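Local coordinates for carboxysome assembly protein CcmN (PDB 7D6C) that links the carboxysome cargo to its shell, its N-terminal part binding CcmM and its C-terminal peptide, absent from this chain, binding CcmK2, at residues D43-I48 with G64-I69; T98-S103 with L115-T120. All coordinates share one frame; numbering follows the deposited sequence.

Interaction 1 of 2, residues D43-I48 with G64-I69; sequences DSRIEI and GGAIII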
ATOM      1  N   ASP F  43      -1.276  19.176  14.153  1.00 59.45           N
ATOM      2  CA  ASP F  43      -1.508  20.347  13.321  1.00 59.82           C
ATOM      3  C   ASP F  43      -2.385  20.047  12.111  1.00 58.01           C
ATOM      4  O   ASP F  43      -2.312  20.765  11.108  1.00 58.84           O
ATOM      5  CB  ASP F  43      -0.168  20.910  12.848  1.00 63.93           C
ATOM      6  CG  ASP F  43       0.619  19.907  12.018  1.00 66.24           C
ATOM      7  OD1 ASP F  43       0.684  18.704  12.399  1.00 64.36           O
ATOM      8  OD2 ASP F  43       1.162  20.329  10.978  1.00 65.54           O
ATOM      9  N   SER F  44      -3.212  19.011  12.177  1.00 59.97           N
ATOM     10  CA  SER F  44      -3.698  18.429  10.940  1.00 58.82           C
ATOM     11  C   SER F  44      -5.001  17.681  11.172  1.00 57.97           C
ATOM     12  O   SER F  44      -5.294  17.214  12.283  1.00 54.93           O
ATOM     13  CB  SER F  44      -2.638  17.498  10.345  1.00 58.35           C
ATOM     14  OG  SER F  44      -1.576  18.259   9.791  1.00 61.26           O
ATOM     15  N   ARG F  45      -5.763  17.548  10.084  1.00 52.46           N
ATOM     16  CA  ARG F  45      -7.031  16.842  10.111  1.00 55.56           C
ATOM     17  C   ARG F  45      -7.275  16.171   8.766  1.00 55.76           C
ATOM     18  O   ARG F  45      -6.771  16.611   7.727  1.00 55.23           O
ATOM     19  CB  ARG F  45      -8.180  17.796  10.417  1.00 59.30           C
ATOM     20  CG  ARG F  45      -8.247  18.898   9.385  1.00 58.09           C
ATOM     21  CD  ARG F  45      -9.515  19.704   9.444  1.00 57.02           C
ATOM     22  NE  ARG F  45      -9.362  20.827   8.532  1.00 56.11           N
ATOM     23  CZ  ARG F  45     -10.125  21.027   7.462  1.00 58.79           C
ATOM     24  NH1 ARG F  45     -11.123  20.176   7.202  1.00 50.45           N
ATOM     25  NH2 ARG F  45      -9.894  22.079   6.658  1.00 52.02           N
ATOM     26  N   ILE F  46      -8.103  15.123   8.792  1.00 51.56           N
ATOM     27  CA  ILE F  46      -8.570  14.445   7.588  1.00 52.13           C
ATOM     28  C   ILE F  46     -10.064  14.702   7.455  1.00 51.32           C
ATOM     29  O   ILE F  46     -10.799  14.635   8.445  1.00 60.82           O
ATOM     30  CB  ILE F  46      -8.258  12.932   7.656  1.00 58.51           C
ATOM     31  CG1 ILE F  46      -6.753  12.698   7.484  1.00 55.94           C
ATOM     32  CG2 ILE F  46      -9.055  12.136   6.599  1.00 53.11           C
ATOM     33  CD1 ILE F  46      -6.307  11.257   7.744  1.00 57.65           C
ATOM     34  N   GLU F  47     -10.508  15.015   6.243  1.00 46.95           N
ATOM     35  CA  GLU F  47     -11.911  15.293   5.951  1.00 55.08           C
ATOM     36  C   GLU F  47     -12.319  14.506   4.714  1.00 58.78           C
ATOM     37  O   GLU F  47     -11.693  14.652   3.660  1.00 59.09           O
ATOM     38  CB  GLU F  47     -12.145  16.795   5.739  1.00 57.27           C
ATOM     39  CG  GLU F  47     -13.600  17.242   5.524  1.00 61.47           C
ATOM     40  CD  GLU F  47     -13.744  18.759   5.235  1.00 62.55           C
ATOM     41  OE1 GLU F  47     -12.812  19.539   5.543  1.00 59.77           O
ATOM     42  OE2 GLU F  47     -14.798  19.175   4.698  1.00 64.83           O
ATOM     43  N   ILE F  48     -13.363  13.682   4.845  1.00 55.44           N
ATOM     44  CA  ILE F  48     -13.825  12.795   3.779  1.00 56.99           C
ATOM     45  C   ILE F  48     -15.302  13.074   3.526  1.00 58.26           C
ATOM     46  O   ILE F  48     -16.106  12.988   4.449  1.00 55.01           O
ATOM     47  CB  ILE F  48     -13.612  11.313   4.145  1.00 60.03           C
ATOM     48  CG1 ILE F  48     -12.138  11.026   4.425  1.00 59.04           C
ATOM     49  CG2 ILE F  48     -14.170  10.368   3.094  1.00 53.52           C
ATOM     50  CD1 ILE F  48     -11.957   9.860   5.325  1.00 51.54           C
ATOM     51  N   GLY F  64       0.977  18.810   8.211  1.00 66.67           N
ATOM     52  CA  GLY F  64       1.040  20.231   7.930  1.00 64.51           C
ATOM     53  C   GLY F  64      -0.236  20.827   7.378  1.00 61.56           C
ATOM     54  O   GLY F  64      -0.186  21.847   6.677  1.00 63.11           O
ATOM     55  N   GLY F  65      -1.370  20.226   7.655  1.00 55.27           N
ATOM     56  CA  GLY F  65      -2.575  20.755   7.082  1.00 59.79           C
ATOM     57  C   GLY F  65      -3.643  19.675   7.018  1.00 55.80           C
ATOM     58  O   GLY F  65      -3.742  18.837   7.914  1.00 53.81           O
ATOM     59  N   ALA F  66      -4.432  19.724   5.951  1.00 51.77           N
ATOM     60  CA  ALA F  66      -5.577  18.838   5.828  1.00 54.21           C
ATOM     61  C   ALA F  66      -5.461  17.966   4.586  1.00 52.72           C
ATOM     62  O   ALA F  66      -4.875  18.360   3.574  1.00 53.04           O
ATOM     63  CB  ALA F  66      -6.889  19.629   5.769  1.00 50.51           C
ATOM     64  N   ILE F  67      -6.044  16.780   4.669  1.00 46.78           N
ATOM     65  CA  ILE F  67      -6.376  15.994   3.490  1.00 49.87           C
ATOM     66  C   ILE F  67      -7.889  15.999   3.384  1.00 49.05           C
ATOM     67  O   ILE F  67      -8.580  15.748   4.376  1.00 53.60           O
ATOM     68  CB  ILE F  67      -5.819  14.561   3.575  1.00 51.30           C
ATOM     69  CG1 ILE F  67      -4.308  14.604   3.866  1.00 50.75           C
ATOM     70  CG2 ILE F  67      -6.116  13.820   2.303  1.00 40.59           C
ATOM     71  CD1 ILE F  67      -3.634  13.273   3.903  1.00 48.65           C
ATOM     72  N   ILE F  68      -8.407  16.337   2.211  1.00 45.61           N
ATOM     73  CA  ILE F  68      -9.843  16.412   1.999  1.00 48.50           C
ATOM     74  C   ILE F  68     -10.169  15.549   0.794  1.00 50.64           C
ATOM     75  O   ILE F  68      -9.782  15.877  -0.336  1.00 53.46           O
ATOM     76  CB  ILE F  68     -10.335  17.853   1.789  1.00 53.46           C
ATOM     77  CG1 ILE F  68     -10.157  18.674   3.063  1.00 51.67           C
ATOM     78  CG2 ILE F  68     -11.789  17.865   1.351  1.00 49.79           C
ATOM     79  CD1 ILE F  68      -9.816  20.110   2.802  1.00 49.84           C
ATOM     80  N   ILE F  69     -10.870  14.451   1.029  1.00 50.07           N
ATOM     81  CA  ILE F  69     -11.384  13.608  -0.042  1.00 51.21           C
ATOM     82  C   ILE F  69     -12.803  14.088  -0.292  1.00 48.21           C
ATOM     83  O   ILE F  69     -13.671  13.960   0.574  1.00 47.23           O
ATOM     84  CB  ILE F  69     -11.345  12.117   0.335  1.00 51.96           C
ATOM     85  CG1 ILE F  69     -10.030  11.783   1.036  1.00 42.98           C
ATOM     86  CG2 ILE F  69     -11.570  11.216  -0.890  1.00 45.69           C
ATOM     87  CD1 ILE F  69      -8.818  12.275   0.281  1.00 41.41           C
TER
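Ser44 OG accepts the backbone N-H of Gly65 at 2.9 Å, an almost straight bond (163° at the hydrogen) made just before the strands pair. With OG beside its backbone N (chi1 -74°), the hydroxyl reaches the corner at Gly64 and Gly65, whose backbone angles suit residues without a side chain. With alanine here, the Gly65 N-H is likely to lose this acceptor and the turn to be less firmly fixed. Beyond the corner, strands 45-48 and 66-69 run parallel in register. Arg45 O accepts from Ile67 N at 3.1 Å, and Glu47 N gives to Ile67 O at 2.8 Å.

On the outward face the Arg45 guanidinium lies with one face over Ala66 CB, and Glu47, extended beyond CG, runs alongside Ile68, its CB 3.8 Å from Ile68 CG1. Arg45 NH1 and Glu47 OE1 form a salt bridge of doubtfully short modelled length. Ile46, Ile48, Ile67 and Ile69 face inward, Ile48 CG1 lying 4.1 Å from Ile69 CG1; Ile60 and Ala62 pack on Ile46 and Ile67, and Ile81 on Ile67 and Ile69. The chemistry is split: the four inward isoleucines fill the interior of a parallel beta-helix, while the charged pair stays outside.

Interaction 2 of 2, residues T98-S103 with L115-T120; sequences TLVNTS and LLSAET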
ATOM      1  N   THR F  98       0.144   6.857  -5.181  1.00 56.18           N
ATOM      2  CA  THR F  98       0.737   7.666  -4.122  1.00 57.38           C
ATOM      3  C   THR F  98       0.617   9.155  -4.445  1.00 61.09           C
ATOM      4  O   THR F  98       1.094   9.607  -5.497  1.00 60.35           O
ATOM      5  CB  THR F  98       2.188   7.273  -3.915  1.00 54.89           C
ATOM      6  OG1 THR F  98       2.212   6.000  -3.252  1.00 55.74           O
ATOM      7  CG2 THR F  98       2.898   8.322  -3.070  1.00 54.40           C
ATOM      8  N   LEU F  99      -0.023   9.914  -3.542  1.00 57.34           N
ATOM      9  CA  LEU F  99      -0.082  11.372  -3.622  1.00 54.54           C
ATOM     10  C   LEU F  99       0.639  11.945  -2.417  1.00 53.72           C
ATOM     11  O   LEU F  99       0.227  11.680  -1.282  1.00 50.93           O
ATOM     12  CB  LEU F  99      -1.519  11.879  -3.631  1.00 53.49           C
ATOM     13  CG  LEU F  99      -2.508  11.365  -4.663  1.00 54.55           C
ATOM     14  CD1 LEU F  99      -3.905  11.885  -4.339  1.00 55.87           C
ATOM     15  CD2 LEU F  99      -2.103  11.811  -6.030  1.00 56.28           C
ATOM     16  N   VAL F 100       1.689  12.742  -2.664  1.00 60.71           N
ATOM     17  CA  VAL F 100       2.502  13.385  -1.615  1.00 60.06           C
ATOM     18  C   VAL F 100       2.461  14.891  -1.810  1.00 58.60           C
ATOM     19  O   VAL F 100       3.145  15.425  -2.691  1.00 59.74           O
ATOM     20  CB  VAL F 100       3.958  12.908  -1.620  1.00 58.13           C
ATOM     21  CG1 VAL F 100       4.640  13.413  -0.374  1.00 60.33           C
ATOM     22  CG2 VAL F 100       4.032  11.393  -1.694  1.00 57.83           C
ATOM     23  N   ASN F 101       1.700  15.582  -0.957  1.00 61.20           N
ATOM     24  CA  ASN F 101       1.514  17.033  -1.056  1.00 58.06           C
ATOM     25  C   ASN F 101       1.049  17.433  -2.462  1.00 58.76           C
ATOM     26  O   ASN F 101       1.482  18.445  -3.011  1.00 62.94           O
ATOM     27  CB  ASN F 101       2.796  17.792  -0.672  1.00 61.32           C
ATOM     28  CG  ASN F 101       3.141  17.691   0.826  1.00 66.90           C
ATOM     29  OD1 ASN F 101       2.288  17.893   1.690  1.00 64.95           O
ATOM     30  ND2 ASN F 101       4.415  17.392   1.130  1.00 72.02           N
ATOM     31  N   THR F 102       0.170  16.621  -3.062  1.00 52.63           N
ATOM     32  CA  THR F 102      -0.380  16.901  -4.386  1.00 59.10           C
ATOM     33  C   THR F 102      -1.865  16.531  -4.430  1.00 62.31           C
ATOM     34  O   THR F 102      -2.285  15.542  -3.815  1.00 60.92           O
ATOM     35  CB  THR F 102       0.396  16.147  -5.498  1.00 63.89           C
ATOM     36  OG1 THR F 102       0.747  14.835  -5.047  1.00 65.15           O
ATOM     37  CG2 THR F 102       1.682  16.872  -5.882  1.00 66.58           C
ATOM     38  N   SER F 103      -2.655  17.328  -5.162  1.00 58.02           N
ATOM     39  CA  SER F 103      -4.120  17.264  -5.178  1.00 57.46           C
ATOM     40  C   SER F 103      -4.643  16.828  -6.547  1.00 58.47           C
ATOM     41  O   SER F 103      -3.939  16.876  -7.554  1.00 64.50           O
ATOM     42  CB  SER F 103      -4.727  18.629  -4.815  1.00 57.53           C
ATOM     43  OG  SER F 103      -4.120  19.210  -3.674  1.00 60.03           O
ATOM     44  N   LEU F 115       2.664   7.798  -8.950  1.00 55.25           N
ATOM     45  CA  LEU F 115       3.522   8.377  -7.925  1.00 58.35           C
ATOM     46  C   LEU F 115       3.572   9.873  -8.184  1.00 60.33           C
ATOM     47  O   LEU F 115       4.216  10.316  -9.140  1.00 61.66           O
ATOM     48  CB  LEU F 115       4.918   7.762  -7.969  1.00 57.99           C
ATOM     49  CG  LEU F 115       5.958   8.531  -7.174  1.00 62.63           C
ATOM     50  CD1 LEU F 115       5.621   8.354  -5.708  1.00 66.16           C
ATOM     51  CD2 LEU F 115       7.381   8.039  -7.498  1.00 66.38           C
ATOM     52  N   LEU F 116       2.863  10.644  -7.361  1.00 56.66           N
ATOM     53  CA  LEU F 116       2.783  12.093  -7.502  1.00 59.15           C
ATOM     54  C   LEU F 116       3.323  12.726  -6.223  1.00 64.50           C
ATOM     55  O   LEU F 116       2.675  12.637  -5.170  1.00 64.98           O
ATOM     56  CB  LEU F 116       1.342  12.527  -7.771  1.00 57.58           C
ATOM     57  CG  LEU F 116       0.851  12.542  -9.224  1.00 53.71           C
ATOM     58  CD1 LEU F 116       1.230  11.278  -9.961  1.00 57.25           C
ATOM     59  CD2 LEU F 116      -0.653  12.730  -9.296  1.00 45.30           C
ATOM     60  N   SER F 117       4.500  13.363  -6.303  1.00 61.92           N
ATOM     61  CA  SER F 117       5.181  13.872  -5.110  1.00 65.65           C
ATOM     62  C   SER F 117       5.840  15.217  -5.390  1.00 72.91           C
ATOM     63  O   SER F 117       6.801  15.287  -6.162  1.00 75.88           O
ATOM     64  CB  SER F 117       6.221  12.878  -4.602  1.00 63.05           C
ATOM     65  OG  SER F 117       7.152  13.525  -3.753  1.00 67.45           O
ATOM     66  N   ALA F 118       5.346  16.267  -4.728  1.00 72.70           N
ATOM     67  CA  ALA F 118       5.993  17.568  -4.634  1.00 79.14           C
ATOM     68  C   ALA F 118       6.637  17.729  -3.256  1.00 89.00           C
ATOM     69  O   ALA F 118       6.212  17.114  -2.274  1.00 81.77           O
ATOM     70  CB  ALA F 118       4.981  18.694  -4.888  1.00 80.70           C
ATOM     71  N   GLU F 119       7.664  18.592  -3.193  1.00102.79           N
ATOM     72  CA  GLU F 119       8.503  18.708  -1.993  1.00106.68           C
ATOM     73  C   GLU F 119       7.722  19.280  -0.814  1.00105.72           C
ATOM     74  O   GLU F 119       7.780  18.747   0.304  1.00104.19           O
ATOM     75  CB  GLU F 119       9.731  19.586  -2.279  1.00103.41           C
ATOM     76  CG  GLU F 119      10.570  19.160  -3.482  1.00101.66           C
ATOM     77  CD  GLU F 119       9.943  19.572  -4.808  1.00105.27           C
ATOM     78  OE1 GLU F 119       9.477  20.730  -4.918  1.00 96.58           O
ATOM     79  OE2 GLU F 119       9.892  18.719  -5.728  1.00105.23           O
ATOM     80  N   THR F 120       7.004  20.381  -1.055  1.00102.03           N
ATOM     81  CA  THR F 120       6.183  21.132  -0.114  1.00104.99           C
ATOM     82  C   THR F 120       5.389  22.190  -0.873  1.00114.60           C
ATOM     83  O   THR F 120       5.891  22.747  -1.859  1.00119.16           O
ATOM     84  CB  THR F 120       7.045  21.766   0.984  1.00109.17           C
ATOM     85  OG1 THR F 120       6.207  22.472   1.911  1.00111.87           O
ATOM     86  CG2 THR F 120       8.118  22.690   0.399  1.00110.37           C
TER
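Leu99 lies alongside Leu116, the two side chains pointing the same way into the coil, and their CD2 methyls meet at 3.7 Å. They belong to neighbouring turns of a parallel beta-helix, the fold of this CcmM-binding N-terminal part, and Ile104 and Ile81 join them in its interior. Strands 98-100 and 115-117 run almost exactly parallel, 3° between their directions. Leu116 sits between two partners on strand 98-100: its N gives to Thr98 O at 2.8 Å, and its O receives Val100 N at 2.7 Å. Ala118 N then reaches Val100 O at 3.1 Å, carrying the pairing one residue beyond strand 115-117.

Thr98, Val100, Leu115 and Ser117 point to the other side of the sheet. With OG1 beside its backbone N (chi1 -73°), Thr98 places CG2 beside the carbonyl carbon, where it touches Leu115 CD1 at 3.8 Å; its OG1 is hydrogen-bonded by a polar and a basic side chain of another protein's chain, probably CcmM. An aromatic side chain of that chain packs on Val100 and apolar ones on Leu115 and Ser117, so this ladder is part of the interface. Between the two segments themselves, Val100 CB rests against Ser117 CB.

Segment 98-103 turns a corner after the ladder. Asn101 extends CB toward Ala118 O while its OD1 takes the backbone N-H of Gln84, tying this corner to the previous coil. The Thr102 side chain points toward 115-120. Its CG2 packs against the Ala118 methyl at 3.9 Å, and OG1, set between its own backbone N and carbonyl carbon (chi1 39°), comes to 2.9 Å from Leu116 O in a weak hydrogen bond whose proton could instead go to Val100 O.

Both contacts pair strands from successive turns of the beta-helix, but on different sides of it. Interaction 1 lies in the sheet holding strands 23-24, 45-48, 66-69 and 85-87; interaction 2 lies in the one that starts with 19-21 and ends, within this chain, with 115-117. Along the chain, both segments of interaction 1 come before those of interaction 2. Their centres are 14 Å apart and their nearest atoms about 7 Å, without touching. Ser85 is hydrogen-bonded to both: through its backbone to Ala66 and Ile68, and through OG to Thr102 O. No other chain of the assembly touches interaction 1; of the two, only interaction 2 meets the partner protein, through its outer face.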